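Local coordinates for sugar ABC transporter, sugar-binding protein (Streptococcus pneumoniae, PDB 2HEU) that probably captures sugars, perhaps raffinose-type oligosaccharides, outside the cell and hands them to an ABC transporter for import, at residues Gln364-Glu369 against Asn393-Pro398; Thr176-Asn181 against Asp371-Thr376; Ile131-Asp136 against Gly274-Pro279; Ile207-Pro212 against Gly387-Leu392. All coordinates share one frame; numbering follows the deposited sequence. Where two conformers were deposited one is given.

Interaction 1: residues Gln364-Glu369 against Asn393-Pro398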
loop_
_atom_site.group_PDB
_atom_site.type_symbol
_atom_site.label_atom_id
_atom_site.label_comp_id
_atom_site.label_asym_id
_atom_site.label_seq_id
_atom_site.Cartn_x
_atom_site.Cartn_y
_atom_site.Cartn_z
ATOM N N GLN A 364 2.075 -8.563 6.020
ATOM C CA GLN A 364 0.849 -9.186 6.556
ATOM C C GLN A 364 1.188 -10.349 7.463
ATOM O O GLN A 364 0.480 -10.604 8.405
ATOM C CB GLN A 364 -0.038 -9.583 5.365
ATOM C CG GLN A 364 -1.387 -10.201 5.776
ATOM C CD GLN A 364 -2.275 -10.533 4.630
ATOM O OE1 GLN A 364 -3.553 -10.369 4.787
ATOM N NE2 GLN A 364 -1.770 -10.837 3.495
ATOM N N TYR A 365 2.235 -11.101 7.065
ATOM C CA TYR A 365 2.608 -12.368 7.740
ATOM C C TYR A 365 4.002 -12.314 8.394
ATOM O O TYR A 365 4.616 -13.335 8.602
ATOM C CB TYR A 365 2.459 -13.554 6.820
ATOM C CG TYR A 365 1.037 -13.750 6.402
ATOM C CD1 TYR A 365 0.084 -14.090 7.337
ATOM C CD2 TYR A 365 0.641 -13.561 5.095
ATOM C CE1 TYR A 365 -1.190 -14.256 6.964
ATOM C CE2 TYR A 365 -0.675 -13.724 4.726
ATOM C CZ TYR A 365 -1.575 -14.077 5.647
ATOM O OH TYR A 365 -2.904 -14.228 5.268
ATOM N N TRP A 366 4.453 -11.088 8.698
ATOM C CA TRP A 366 5.687 -10.884 9.416
ATOM C C TRP A 366 5.452 -10.247 10.767
ATOM O O TRP A 366 4.394 -9.607 10.972
ATOM C CB TRP A 366 6.634 -9.950 8.670
ATOM C CG TRP A 366 7.048 -10.350 7.251
ATOM C CD1 TRP A 366 6.750 -11.496 6.614
ATOM C CD2 TRP A 366 7.769 -9.519 6.333
ATOM N NE1 TRP A 366 7.282 -11.463 5.345
ATOM C CE2 TRP A 366 7.885 -10.270 5.132
ATOM C CE3 TRP A 366 8.325 -8.221 6.419
ATOM C CZ2 TRP A 366 8.567 -9.748 4.040
ATOM C CZ3 TRP A 366 8.964 -7.702 5.312
ATOM C CH2 TRP A 366 9.062 -8.486 4.130
ATOM N N THR A 367 6.338 -10.418 11.707
ATOM C CA THR A 367 6.192 -9.802 13.017
ATOM C C THR A 367 6.661 -8.351 13.114
ATOM O O THR A 367 6.310 -7.695 14.072
ATOM C CB THR A 367 6.836 -10.710 14.086
ATOM O OG1 THR A 367 8.175 -10.836 13.793
ATOM C CG2 THR A 367 6.175 -12.072 14.148
ATOM N N SER A 368 7.431 -7.896 12.145
ATOM C CA SER A 368 7.877 -6.524 12.024
ATOM C C SER A 368 8.348 -6.335 10.602
ATOM O O SER A 368 8.282 -7.287 9.804
ATOM C CB SER A 368 9.004 -6.263 13.021
ATOM O OG SER A 368 10.230 -6.868 12.602
ATOM N N GLU A 369 8.812 -5.114 10.275
ATOM C CA GLU A 369 9.287 -4.877 8.894
ATOM C C GLU A 369 10.487 -3.990 8.801
ATOM O O GLU A 369 11.173 -4.008 7.757
ATOM C CB GLU A 369 8.169 -4.352 7.984
ATOM C CG GLU A 369 7.609 -3.005 8.427
ATOM C CD GLU A 369 6.551 -2.527 7.488
ATOM O OE1 GLU A 369 5.402 -2.389 7.898
ATOM O OE2 GLU A 369 6.833 -2.301 6.292
ATOM N N ASN A 393 18.260 -13.907 6.869
ATOM C CA ASN A 393 18.050 -14.968 7.861
ATOM C C ASN A 393 17.941 -14.402 9.273
ATOM O O ASN A 393 17.125 -14.896 10.075
ATOM C CB ASN A 393 19.131 -16.043 7.805
ATOM C CG ASN A 393 18.958 -16.918 6.573
ATOM O OD1 ASN A 393 17.914 -17.554 6.359
ATOM N ND2 ASN A 393 19.984 -16.940 5.715
ATOM N N ALA A 394 18.732 -13.404 9.614
ATOM C CA ALA A 394 18.644 -12.860 10.952
ATOM C C ALA A 394 17.287 -12.292 11.233
ATOM O O ALA A 394 16.759 -12.396 12.338
ATOM C CB ALA A 394 19.743 -11.815 11.187
ATOM N N PHE A 395 16.684 -11.669 10.208
ATOM C CA PHE A 395 15.345 -11.060 10.340
ATOM C C PHE A 395 14.245 -12.090 10.397
ATOM O O PHE A 395 13.333 -11.972 11.208
ATOM C CB PHE A 395 15.156 -10.116 9.128
ATOM C CG PHE A 395 13.790 -9.508 9.032
ATOM C CD1 PHE A 395 13.292 -8.718 10.045
ATOM C CD2 PHE A 395 12.997 -9.737 7.914
ATOM C CE1 PHE A 395 12.025 -8.132 9.927
ATOM C CE2 PHE A 395 11.755 -9.166 7.814
ATOM C CZ PHE A 395 11.266 -8.369 8.786
ATOM N N PHE A 396 14.303 -13.129 9.537
ATOM C CA PHE A 396 13.220 -14.096 9.483
ATOM C C PHE A 396 13.372 -15.190 10.496
ATOM O O PHE A 396 12.329 -15.768 10.929
ATOM C CB PHE A 396 13.046 -14.665 8.056
ATOM C CG PHE A 396 12.456 -13.660 7.096
ATOM C CD1 PHE A 396 11.128 -13.236 7.274
ATOM C CD2 PHE A 396 13.189 -13.110 6.066
ATOM C CE1 PHE A 396 10.566 -12.297 6.451
ATOM C CE2 PHE A 396 12.639 -12.163 5.218
ATOM C CZ PHE A 396 11.321 -11.758 5.438
ATOM N N ASN A 397 14.571 -15.547 10.935
ATOM C CA ASN A 397 14.722 -16.656 11.892
ATOM C C ASN A 397 13.831 -16.499 13.104
ATOM O O ASN A 397 13.232 -17.521 13.519
ATOM C CB ASN A 397 16.193 -16.826 12.299
ATOM C CG ASN A 397 17.019 -17.525 11.231
ATOM O OD1 ASN A 397 16.514 -18.182 10.309
ATOM N ND2 ASN A 397 18.312 -17.453 11.436
ATOM N N PRO A 398 13.738 -15.358 13.769
ATOM C CA PRO A 398 12.907 -15.285 14.991
ATOM C C PRO A 398 11.440 -15.586 14.707
ATOM O O PRO A 398 10.697 -15.994 15.614
ATOM C CB PRO A 398 13.138 -13.891 15.519
ATOM C CG PRO A 398 14.476 -13.514 14.955
ATOM C CD PRO A 398 14.491 -14.111 13.554
#
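Three aromatic rings carry this contact, with Trp366 as the plate against which Phe395 and Phe396 set their edges. Both phenylalanines approach the same indole face. The edge-to-face pair with Phe396 is centred on the five-membered ring, centroids 5.0 Å apart and planes at 79°; Phe396 CE1 comes within 3.6 Å of Trp366 CE2. Phe395 makes the offset version over the six-membered ring, planes at 84°, and its CZ lies 3.8 Å from Trp366 CE3. Successive residues can share one target because Phe395 holds CG anti to its backbone N (chi1 174°) whereas Phe396 swings CG beside N.

The polar contacts lie at the rim of Phe395. Ser368 O sits near the ring plane, 3.3 Å from Phe395 CZ, and this buried carbonyl finds no hydrogen-bond partner in the model. Ser368 OG touches the neighbouring edge atom, Phe395 CE1, at 3.5 Å. No hydrogen bond crosses the contact; Trp366 NE1 instead donates to Asn196 OD1.

The arrangement is an aromatic cluster, joining the loop ahead of helix 370-382 to the C-terminal end of helix 385-396.

Interaction 2: residues Thr176-Asn181 against Asp371-Thr376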
loop_
_atom_site.group_PDB
_atom_site.type_symbol
_atom_site.label_atom_id
_atom_site.label_comp_id
_atom_site.label_asym_id
_atom_site.label_seq_id
_atom_site.Cartn_x
_atom_site.Cartn_y
_atom_site.Cartn_z
ATOM N N THR A 176 11.437 3.438 1.788
ATOM C CA THR A 176 11.070 3.713 0.443
ATOM C C THR A 176 11.252 2.537 -0.535
ATOM O O THR A 176 10.594 2.520 -1.569
ATOM C CB THR A 176 11.787 4.982 -0.141
ATOM O OG1 THR A 176 13.190 4.730 -0.171
ATOM C CG2 THR A 176 11.460 6.256 0.645
ATOM N N LEU A 177 12.175 1.649 -0.197
ATOM C CA LEU A 177 12.463 0.465 -1.028
ATOM C C LEU A 177 11.816 -0.834 -0.535
ATOM O O LEU A 177 12.060 -1.881 -1.113
ATOM C CB LEU A 177 13.982 0.281 -1.197
ATOM C CG LEU A 177 14.675 1.394 -1.950
ATOM C CD1 LEU A 177 16.143 1.042 -2.120
ATOM C CD2 LEU A 177 14.005 1.702 -3.289
ATOM N N ASN A 178 10.969 -0.730 0.498
ATOM C CA ASN A 178 10.269 -1.968 0.943
ATOM C C ASN A 178 9.498 -2.561 -0.228
ATOM O O ASN A 178 9.627 -3.764 -0.509
ATOM C CB ASN A 178 9.337 -1.549 2.098
ATOM C CG ASN A 178 8.664 -2.712 2.719
ATOM O OD1 ASN A 178 7.449 -2.482 3.193
ATOM N ND2 ASN A 178 9.267 -3.791 2.913
ATOM N N GLY A 179 8.670 -1.766 -0.930
ATOM C CA GLY A 179 7.936 -2.326 -2.018
ATOM C C GLY A 179 8.789 -2.860 -3.129
ATOM O O GLY A 179 8.471 -3.859 -3.773
ATOM N N TYR A 180 9.938 -2.216 -3.398
ATOM C CA TYR A 180 10.832 -2.618 -4.473
ATOM C C TYR A 180 11.334 -4.049 -4.216
ATOM O O TYR A 180 11.274 -4.902 -5.098
ATOM C CB TYR A 180 11.964 -1.630 -4.607
ATOM C CG TYR A 180 12.831 -1.877 -5.816
ATOM C CD1 TYR A 180 12.648 -1.212 -7.004
ATOM C CD2 TYR A 180 13.853 -2.812 -5.784
ATOM C CE1 TYR A 180 13.412 -1.486 -8.123
ATOM C CE2 TYR A 180 14.630 -3.109 -6.879
ATOM C CZ TYR A 180 14.410 -2.448 -8.047
ATOM O OH TYR A 180 15.128 -2.698 -9.191
ATOM N N ASN A 181 11.868 -4.278 -3.034
ATOM C CA ASN A 181 12.443 -5.596 -2.750
ATOM C C ASN A 181 11.358 -6.638 -2.557
ATOM O O ASN A 181 11.537 -7.810 -2.917
ATOM C CB ASN A 181 13.417 -5.515 -1.596
ATOM C CG ASN A 181 14.383 -6.717 -1.552
ATOM O OD1 ASN A 181 14.532 -7.416 -2.581
ATOM N ND2 ASN A 181 15.028 -6.897 -0.428
ATOM N N ASP A 371 13.541 -3.980 9.822
ATOM C CA ASP A 371 14.802 -4.579 9.493
ATOM C C ASP A 371 14.892 -5.061 8.063
ATOM O O ASP A 371 15.997 -5.157 7.491
ATOM C CB ASP A 371 15.190 -5.674 10.462
ATOM C CG ASP A 371 15.540 -5.200 11.854
ATOM O OD1 ASP A 371 15.535 -3.984 12.111
ATOM O OD2 ASP A 371 15.792 -6.066 12.725
ATOM N N PHE A 372 13.749 -5.350 7.442
ATOM C CA PHE A 372 13.694 -5.690 6.031
ATOM C C PHE A 372 13.984 -4.442 5.212
ATOM O O PHE A 372 14.738 -4.468 4.201
ATOM C CB PHE A 372 12.331 -6.292 5.637
ATOM C CG PHE A 372 12.274 -6.744 4.234
ATOM C CD1 PHE A 372 12.767 -7.988 3.831
ATOM C CD2 PHE A 372 11.704 -5.936 3.238
ATOM C CE1 PHE A 372 12.691 -8.399 2.499
ATOM C CE2 PHE A 372 11.651 -6.329 1.915
ATOM C CZ PHE A 372 12.116 -7.581 1.552
ATOM N N HIS A 373 13.400 -3.289 5.600
ATOM C CA HIS A 373 13.753 -2.021 4.922
ATOM C C HIS A 373 15.245 -1.817 4.975
ATOM O O HIS A 373 15.927 -1.502 3.983
ATOM C CB HIS A 373 13.059 -0.825 5.585
ATOM C CG HIS A 373 11.589 -0.967 5.786
ATOM N ND1 HIS A 373 10.952 -0.072 6.581
ATOM C CD2 HIS A 373 10.683 -1.869 5.337
ATOM C CE1 HIS A 373 9.680 -0.428 6.604
ATOM N NE2 HIS A 373 9.451 -1.474 5.829
ATOM N N THR A 374 15.818 -1.970 6.176
ATOM C CA THR A 374 17.223 -1.670 6.408
ATOM C C THR A 374 18.117 -2.583 5.555
ATOM O O THR A 374 19.080 -2.117 4.971
ATOM C CB THR A 374 17.553 -1.805 7.894
ATOM O OG1 THR A 374 16.753 -0.855 8.593
ATOM C CG2 THR A 374 19.029 -1.677 8.201
ATOM N N LEU A 375 17.844 -3.905 5.557
ATOM C CA LEU A 375 18.731 -4.783 4.796
ATOM C C LEU A 375 18.653 -4.465 3.306
ATOM O O LEU A 375 19.650 -4.613 2.576
ATOM C CB LEU A 375 18.459 -6.242 5.090
ATOM C CG LEU A 375 17.134 -6.868 4.640
ATOM C CD1 LEU A 375 17.160 -7.339 3.185
ATOM C CD2 LEU A 375 16.700 -8.011 5.559
ATOM N N THR A 376 17.503 -4.005 2.830
ATOM C CA THR A 376 17.326 -3.665 1.448
ATOM C C THR A 376 18.187 -2.461 1.078
ATOM O O THR A 376 18.981 -2.483 0.119
ATOM C CB THR A 376 15.852 -3.371 1.145
ATOM O OG1 THR A 376 15.074 -4.573 1.402
ATOM C CG2 THR A 376 15.646 -2.939 -0.300
#
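The Phe372 ring meets Asn178 at its edge, where the amide end of that side chain lies near the ring plane, and carries Thr376 OG1 over one face, 3.9 Å above the plane and displaced toward the rim. The Asn178 amide is turned 73° from the phenyl plane. Its end also touches the edge of the His373 imidazole, with Asn178 CG 3.4 Å from His373 CD2, so the asparagine fits between two ring edges. The Asn181 amide approaches Phe372 obliquely but lies almost parallel to it, planes 16° apart, with Asn181 CG 3.9 Å from Phe372 CZ.

These groups join the N-terminal end of helix 178-189 to the first turns of helix 370-382, a helix-helix contact, probably within one lobe of the solute-binding fold. The backbones come close: Asn178 CA and His373 CA are 5.3 Å apart. Asn178 reaches across with CG anti to N (chi1 -175°).

Further along, Thr376 presents its methyl group to both Leu177 and Asn181, its CG2 lying 3.7 Å from Leu177 CB. Thr376 OG1 turns back to its own helix and donates to Phe372 O at 2.8 Å. That carbonyl also accepts from Thr376 N, and the two donors arrive from opposite faces of its plane; the backbone bond belongs to the helix, while the OG1 bond holds the side-chain torsion. The imidazole has an anchor of its own, because His373 NE2 is hydrogen-bonded to Glu369 OE2, whose charge would probably polarise the ring.

Interaction 3: residues Ile131-Asp136 against Gly274-Pro279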
loop_
_atom_site.group_PDB
_atom_site.type_symbol
_atom_site.label_atom_id
_atom_site.label_comp_id
_atom_site.label_asym_id
_atom_site.label_seq_id
_atom_site.Cartn_x
_atom_site.Cartn_y
_atom_site.Cartn_z
ATOM N N ILE A 131 7.117 2.305 -10.123
ATOM C CA ILE A 131 8.152 3.230 -10.504
ATOM C C ILE A 131 7.485 4.462 -11.131
ATOM O O ILE A 131 6.787 4.361 -12.138
ATOM C CB ILE A 131 9.172 2.670 -11.525
ATOM C CG1 ILE A 131 9.682 1.279 -11.061
ATOM C CG2 ILE A 131 10.278 3.614 -11.741
ATOM C CD1 ILE A 131 10.437 1.273 -9.755
ATOM N N TYR A 132 7.685 5.633 -10.494
ATOM C CA TYR A 132 7.312 6.931 -11.163
ATOM C C TYR A 132 8.316 7.236 -12.195
ATOM O O TYR A 132 9.528 7.027 -12.011
ATOM C CB TYR A 132 7.315 8.059 -10.095
ATOM C CG TYR A 132 6.187 7.927 -9.107
ATOM C CD1 TYR A 132 4.972 8.568 -9.365
ATOM C CD2 TYR A 132 6.279 7.169 -7.980
ATOM C CE1 TYR A 132 3.912 8.475 -8.475
ATOM C CE2 TYR A 132 5.228 7.060 -7.106
ATOM C CZ TYR A 132 4.029 7.730 -7.368
ATOM O OH TYR A 132 2.957 7.658 -6.502
ATOM N N TYR A 133 7.834 7.771 -13.346
ATOM C CA TYR A 133 8.775 8.165 -14.389
ATOM C C TYR A 133 8.278 9.402 -15.073
ATOM O O TYR A 133 7.084 9.799 -15.047
ATOM C CB TYR A 133 8.990 7.025 -15.421
ATOM C CG TYR A 133 7.846 6.738 -16.388
ATOM C CD1 TYR A 133 6.713 6.041 -16.004
ATOM C CD2 TYR A 133 7.945 7.176 -17.696
ATOM C CE1 TYR A 133 5.710 5.785 -16.892
ATOM C CE2 TYR A 133 6.899 6.938 -18.594
ATOM C CZ TYR A 133 5.794 6.225 -18.188
ATOM O OH TYR A 133 4.788 5.988 -19.079
ATOM N N ASN A 134 9.222 10.080 -15.725
ATOM C CA ASN A 134 8.981 11.323 -16.442
ATOM C C ASN A 134 8.651 11.020 -17.910
ATOM O O ASN A 134 9.551 10.679 -18.679
ATOM C CB ASN A 134 10.229 12.170 -16.321
ATOM C CG ASN A 134 10.180 13.557 -16.912
ATOM O OD1 ASN A 134 10.783 14.517 -16.270
ATOM N ND2 ASN A 134 9.541 13.737 -17.983
ATOM N N LYS A 135 7.356 11.140 -18.256
ATOM C CA LYS A 135 6.964 10.784 -19.619
ATOM C C LYS A 135 7.637 11.640 -20.644
ATOM O O LYS A 135 8.014 11.196 -21.756
ATOM C CB LYS A 135 5.452 10.870 -19.792
ATOM C CG LYS A 135 4.640 9.927 -18.988
ATOM C CD LYS A 135 3.123 10.102 -19.253
ATOM C CE LYS A 135 2.252 9.097 -18.650
ATOM N NZ LYS A 135 0.811 9.382 -18.905
ATOM N N ASP A 136 7.766 12.940 -20.362
ATOM C CA ASP A 136 8.336 13.909 -21.304
ATOM C C ASP A 136 9.736 13.550 -21.634
ATOM O O ASP A 136 10.149 13.532 -22.807
ATOM C CB ASP A 136 8.308 15.354 -20.780
ATOM C CG ASP A 136 6.928 15.911 -20.519
ATOM O OD1 ASP A 136 6.006 15.192 -20.163
ATOM O OD2 ASP A 136 6.821 17.164 -20.535
ATOM N N GLY A 274 4.177 9.590 -15.229
ATOM C CA GLY A 274 3.625 8.281 -15.386
ATOM C C GLY A 274 4.121 7.363 -14.302
ATOM O O GLY A 274 5.013 7.704 -13.495
ATOM N N THR A 275 3.551 6.158 -14.275
ATOM C CA THR A 275 4.060 5.086 -13.400
ATOM C C THR A 275 4.119 3.780 -14.215
ATOM O O THR A 275 3.344 3.589 -15.188
ATOM C CB THR A 275 3.170 4.914 -12.151
ATOM O OG1 THR A 275 1.795 4.783 -12.547
ATOM C CG2 THR A 275 3.346 6.042 -11.162
ATOM N N PHE A 276 4.985 2.902 -13.802
ATOM C CA PHE A 276 4.984 1.571 -14.352
ATOM C C PHE A 276 5.168 0.570 -13.224
ATOM O O PHE A 276 5.721 0.829 -12.151
ATOM C CB PHE A 276 5.972 1.366 -15.506
ATOM C CG PHE A 276 7.438 1.535 -15.188
ATOM C CD1 PHE A 276 8.204 0.471 -14.691
ATOM C CD2 PHE A 276 8.130 2.730 -15.481
ATOM C CE1 PHE A 276 9.585 0.601 -14.521
ATOM C CE2 PHE A 276 9.474 2.864 -15.309
ATOM C CZ PHE A 276 10.193 1.771 -14.835
ATOM N N MET A 277 4.693 -0.632 -13.468
ATOM C CA MET A 277 4.871 -1.756 -12.541
ATOM C C MET A 277 6.294 -2.304 -12.718
ATOM O O MET A 277 6.805 -2.431 -13.833
ATOM C CB MET A 277 3.860 -2.865 -12.856
ATOM C CG MET A 277 2.431 -2.391 -12.585
ATOM S SD MET A 277 1.180 -3.462 -13.282
ATOM C CE MET A 277 1.370 -4.639 -12.080
ATOM N N ILE A 278 6.858 -2.706 -11.604
ATOM C CA ILE A 278 8.152 -3.410 -11.686
ATOM C C ILE A 278 7.910 -4.708 -12.444
ATOM O O ILE A 278 7.042 -5.508 -12.173
ATOM C CB ILE A 278 8.661 -3.686 -10.274
ATOM C CG1 ILE A 278 9.035 -2.335 -9.598
ATOM C CG2 ILE A 278 9.869 -4.635 -10.293
ATOM C CD1 ILE A 278 9.498 -2.450 -8.156
ATOM N N PRO A 279 8.736 -4.916 -13.490
ATOM C CA PRO A 279 8.570 -6.090 -14.361
ATOM C C PRO A 279 8.962 -7.333 -13.683
ATOM O O PRO A 279 9.745 -7.372 -12.730
ATOM C CB PRO A 279 9.351 -5.754 -15.630
ATOM C CG PRO A 279 10.449 -4.944 -15.038
ATOM C CD PRO A 279 9.797 -4.040 -14.065
HETATM O O HOH W 1 2.570 4.527 -18.061
#
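Ile131 lies over the face of Phe276, its CB 3.6 Å from the ring centroid and 14° off the normal, a centred CH-pi contact. Phe276 turns its ring back across the strand pair by placing CG between the backbone N and the carbonyl carbon (chi1 63°). Ile131 CD1 extends the apolar patch to Ile278 CG1 at 3.9 Å. Tyr133 meets the Phe276 edge, with its CD1 3.6 Å from Phe276 CD2. On the other side of the sheet, Thr275 CG2 stands over the Tyr132 ring, 3.9 Å from its centroid.

Between these two layers runs the backbone ladder. Ile131 and Phe276 exchange a pair of hydrogen bonds, Ile131 N to Phe276 O being nearly straight. Tyr133 and Gly274 form the next such pair, although Tyr133 N approaches Gly274 O from 41° above the carbonyl plane. Gly274 lets the Tyr133 ring and the Lys135 chain settle close to the backbone; Lys135 CE is 3.6 Å from Gly274 CA. At the outer edge a water links Tyr133 OH to Thr275 O.

Strands 129-134 and 273-276 thus form an antiparallel pair within a three-stranded sheet, with strand 253-257 along the other edge of 129-134.

Interaction 4: residues Ile207-Pro212 against Gly387-Leu392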
loop_
_atom_site.group_PDB
_atom_site.type_symbol
_atom_site.label_atom_id
_atom_site.label_comp_id
_atom_site.label_asym_id
_atom_site.label_seq_id
_atom_site.Cartn_x
_atom_site.Cartn_y
_atom_site.Cartn_z
ATOM N N ILE A 207 17.609 -19.474 3.713
ATOM C CA ILE A 207 17.856 -18.536 2.623
ATOM C C ILE A 207 19.352 -18.568 2.339
ATOM O O ILE A 207 20.142 -18.279 3.250
ATOM C CB ILE A 207 17.371 -17.104 2.981
ATOM C CG1 ILE A 207 15.860 -17.125 3.316
ATOM C CG2 ILE A 207 17.741 -16.079 1.912
ATOM C CD1 ILE A 207 15.379 -15.903 4.069
ATOM N N LYS A 208 19.760 -18.951 1.138
ATOM C CA LYS A 208 21.177 -19.082 0.789
ATOM C C LYS A 208 21.497 -18.302 -0.444
ATOM O O LYS A 208 20.727 -18.200 -1.389
ATOM C CB LYS A 208 21.516 -20.548 0.566
ATOM C CG LYS A 208 21.553 -21.320 1.859
ATOM C CD LYS A 208 21.586 -22.822 1.656
ATOM C CE LYS A 208 22.585 -23.353 0.831
ATOM N NZ LYS A 208 22.543 -24.828 0.932
ATOM N N LEU A 209 22.722 -17.775 -0.455
ATOM C CA LEU A 209 23.204 -16.995 -1.600
ATOM C C LEU A 209 23.160 -17.775 -2.894
ATOM O O LEU A 209 22.892 -17.212 -3.923
ATOM C CB LEU A 209 24.626 -16.509 -1.279
ATOM C CG LEU A 209 25.237 -15.653 -2.346
ATOM C CD1 LEU A 209 24.423 -14.413 -2.650
ATOM C CD2 LEU A 209 26.693 -15.267 -1.903
ATOM N N SER A 210 23.366 -19.099 -2.815
ATOM C CA SER A 210 23.341 -19.952 -3.974
ATOM C C SER A 210 21.966 -20.230 -4.525
ATOM O O SER A 210 21.817 -20.815 -5.586
ATOM C CB SER A 210 24.044 -21.256 -3.642
ATOM O OG SER A 210 23.543 -21.866 -2.451
ATOM N N ASP A 211 20.895 -19.897 -3.789
ATOM C CA ASP A 211 19.569 -20.228 -4.268
ATOM C C ASP A 211 19.256 -19.455 -5.524
ATOM O O ASP A 211 19.458 -18.191 -5.565
ATOM C CB ASP A 211 18.547 -19.802 -3.204
ATOM C CG ASP A 211 18.553 -20.614 -1.974
ATOM O OD1 ASP A 211 18.982 -21.835 -1.961
ATOM O OD2 ASP A 211 18.002 -20.127 -0.954
ATOM N N PRO A 212 18.650 -20.057 -6.546
ATOM C CA PRO A 212 18.182 -19.304 -7.719
ATOM C C PRO A 212 17.331 -18.108 -7.397
ATOM O O PRO A 212 17.428 -17.055 -8.045
ATOM C CB PRO A 212 17.478 -20.359 -8.527
ATOM C CG PRO A 212 18.253 -21.609 -8.232
ATOM C CD PRO A 212 18.532 -21.503 -6.788
ATOM N N GLY A 387 26.212 -10.503 3.002
ATOM C CA GLY A 387 25.697 -9.753 4.106
ATOM C C GLY A 387 24.186 -9.623 4.062
ATOM O O GLY A 387 23.497 -9.710 5.058
ATOM N N MET A 388 23.636 -9.375 2.853
ATOM C CA MET A 388 22.192 -9.277 2.708
ATOM C C MET A 388 21.513 -10.604 3.027
ATOM O O MET A 388 20.491 -10.630 3.699
ATOM C CB MET A 388 21.817 -8.749 1.299
ATOM C CG MET A 388 20.333 -8.628 1.123
ATOM S SD MET A 388 19.811 -7.701 -0.303
ATOM C CE MET A 388 20.350 -8.705 -1.680
ATOM N N VAL A 389 22.064 -11.719 2.531
ATOM C CA VAL A 389 21.536 -13.041 2.881
ATOM C C VAL A 389 21.581 -13.250 4.369
ATOM O O VAL A 389 20.598 -13.718 4.976
ATOM C CB VAL A 389 22.293 -14.117 2.103
ATOM C CG1 VAL A 389 21.929 -15.505 2.632
ATOM C CG2 VAL A 389 22.017 -14.004 0.608
ATOM N N ASN A 390 22.693 -12.936 4.997
ATOM C CA ASN A 390 22.795 -13.073 6.429
ATOM C C ASN A 390 21.743 -12.245 7.152
ATOM O O ASN A 390 21.101 -12.700 8.121
ATOM C CB ASN A 390 24.191 -12.691 6.873
ATOM C CG ASN A 390 25.267 -13.678 6.466
ATOM O OD1 ASN A 390 24.970 -14.792 6.042
ATOM N ND2 ASN A 390 26.506 -13.229 6.562
ATOM N N ASP A 391 21.535 -11.002 6.692
ATOM C CA ASP A 391 20.519 -10.131 7.250
ATOM C C ASP A 391 19.131 -10.694 7.105
ATOM O O ASP A 391 18.287 -10.548 8.006
ATOM C CB ASP A 391 20.568 -8.750 6.585
ATOM C CG ASP A 391 21.765 -7.900 6.880
ATOM O OD1 ASP A 391 22.485 -8.159 7.817
ATOM O OD2 ASP A 391 21.913 -6.880 6.140
ATOM N N LEU A 392 18.836 -11.259 5.961
ATOM C CA LEU A 392 17.520 -11.873 5.728
ATOM C C LEU A 392 17.295 -12.989 6.709
ATOM O O LEU A 392 16.227 -13.074 7.342
ATOM C CB LEU A 392 17.414 -12.417 4.279
ATOM C CG LEU A 392 17.219 -11.312 3.208
ATOM C CD1 LEU A 392 17.611 -11.840 1.860
ATOM C CD2 LEU A 392 15.782 -10.813 3.191
#
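Val389 projects from helix 385-396 into the bend of the chain at Ile207-Asp211, where residues Lys208 to Asp211 form a type I beta turn ahead of helix 212-222. This is a helix-to-turn packing contact, consistent with a place within one lobe of the binding-protein fold. From Val389 CB the side chain forks at once. Branch CG1, anti to the backbone N (chi1 170°), reaches the incoming arm of the bend: it comes 3.4 Å from Ile207 O and lies farther, at 4.3 Å, from Ile207 CG2. Branch CG2, beside the backbone N, reaches the Leu209 side of the turn, 3.9 Å from Leu209 CA and 4.1 Å from Leu209 CD1. The two methyls thus straddle the start of the turn, and the Leu209 and Val389 side chains cross at about a right angle.

One helical turn farther on, Leu392 receives the tip of Ile207: Ile207 CD1 meets Leu392 CB at 4.0 Å, these side chains also crossing nearly perpendicularly. Met214 of helix 212-222 touches both Val389 and Leu392. The contact itself is apolar, without a hydrogen bond between the segments, but Ile207 O is taken up by Asn393 ND2. The bend is held internally by Asp211 N donating to Lys208 O, and by Lys208 N donating to Asp211 OD2 at 3.0 Å, an approach from 62° above the carboxylate plane.

Overall arrangement
Interactions 1, 2 and 4 form a continuous patch, their centres 13 to 15 Å apart and on the same side of the chain's centre. Interactions 1 and 4 share helix 385-396; interaction 2 uses helix 370-382, which immediately precedes it. Phe372 and Leu375 link the two helices by packing on Phe395 and Leu392. Interaction 3, in the three-stranded sheet, has its centre about 30 Å from that of interaction 1, yet touches interaction 2 through Tyr180 and Ile278. Along the chain interaction 3 closes before interaction 1 opens; all the other pairs cross. The C-terminal helices are therefore tied to earlier parts of the chain, consistent with a lobe built from non-contiguous segments.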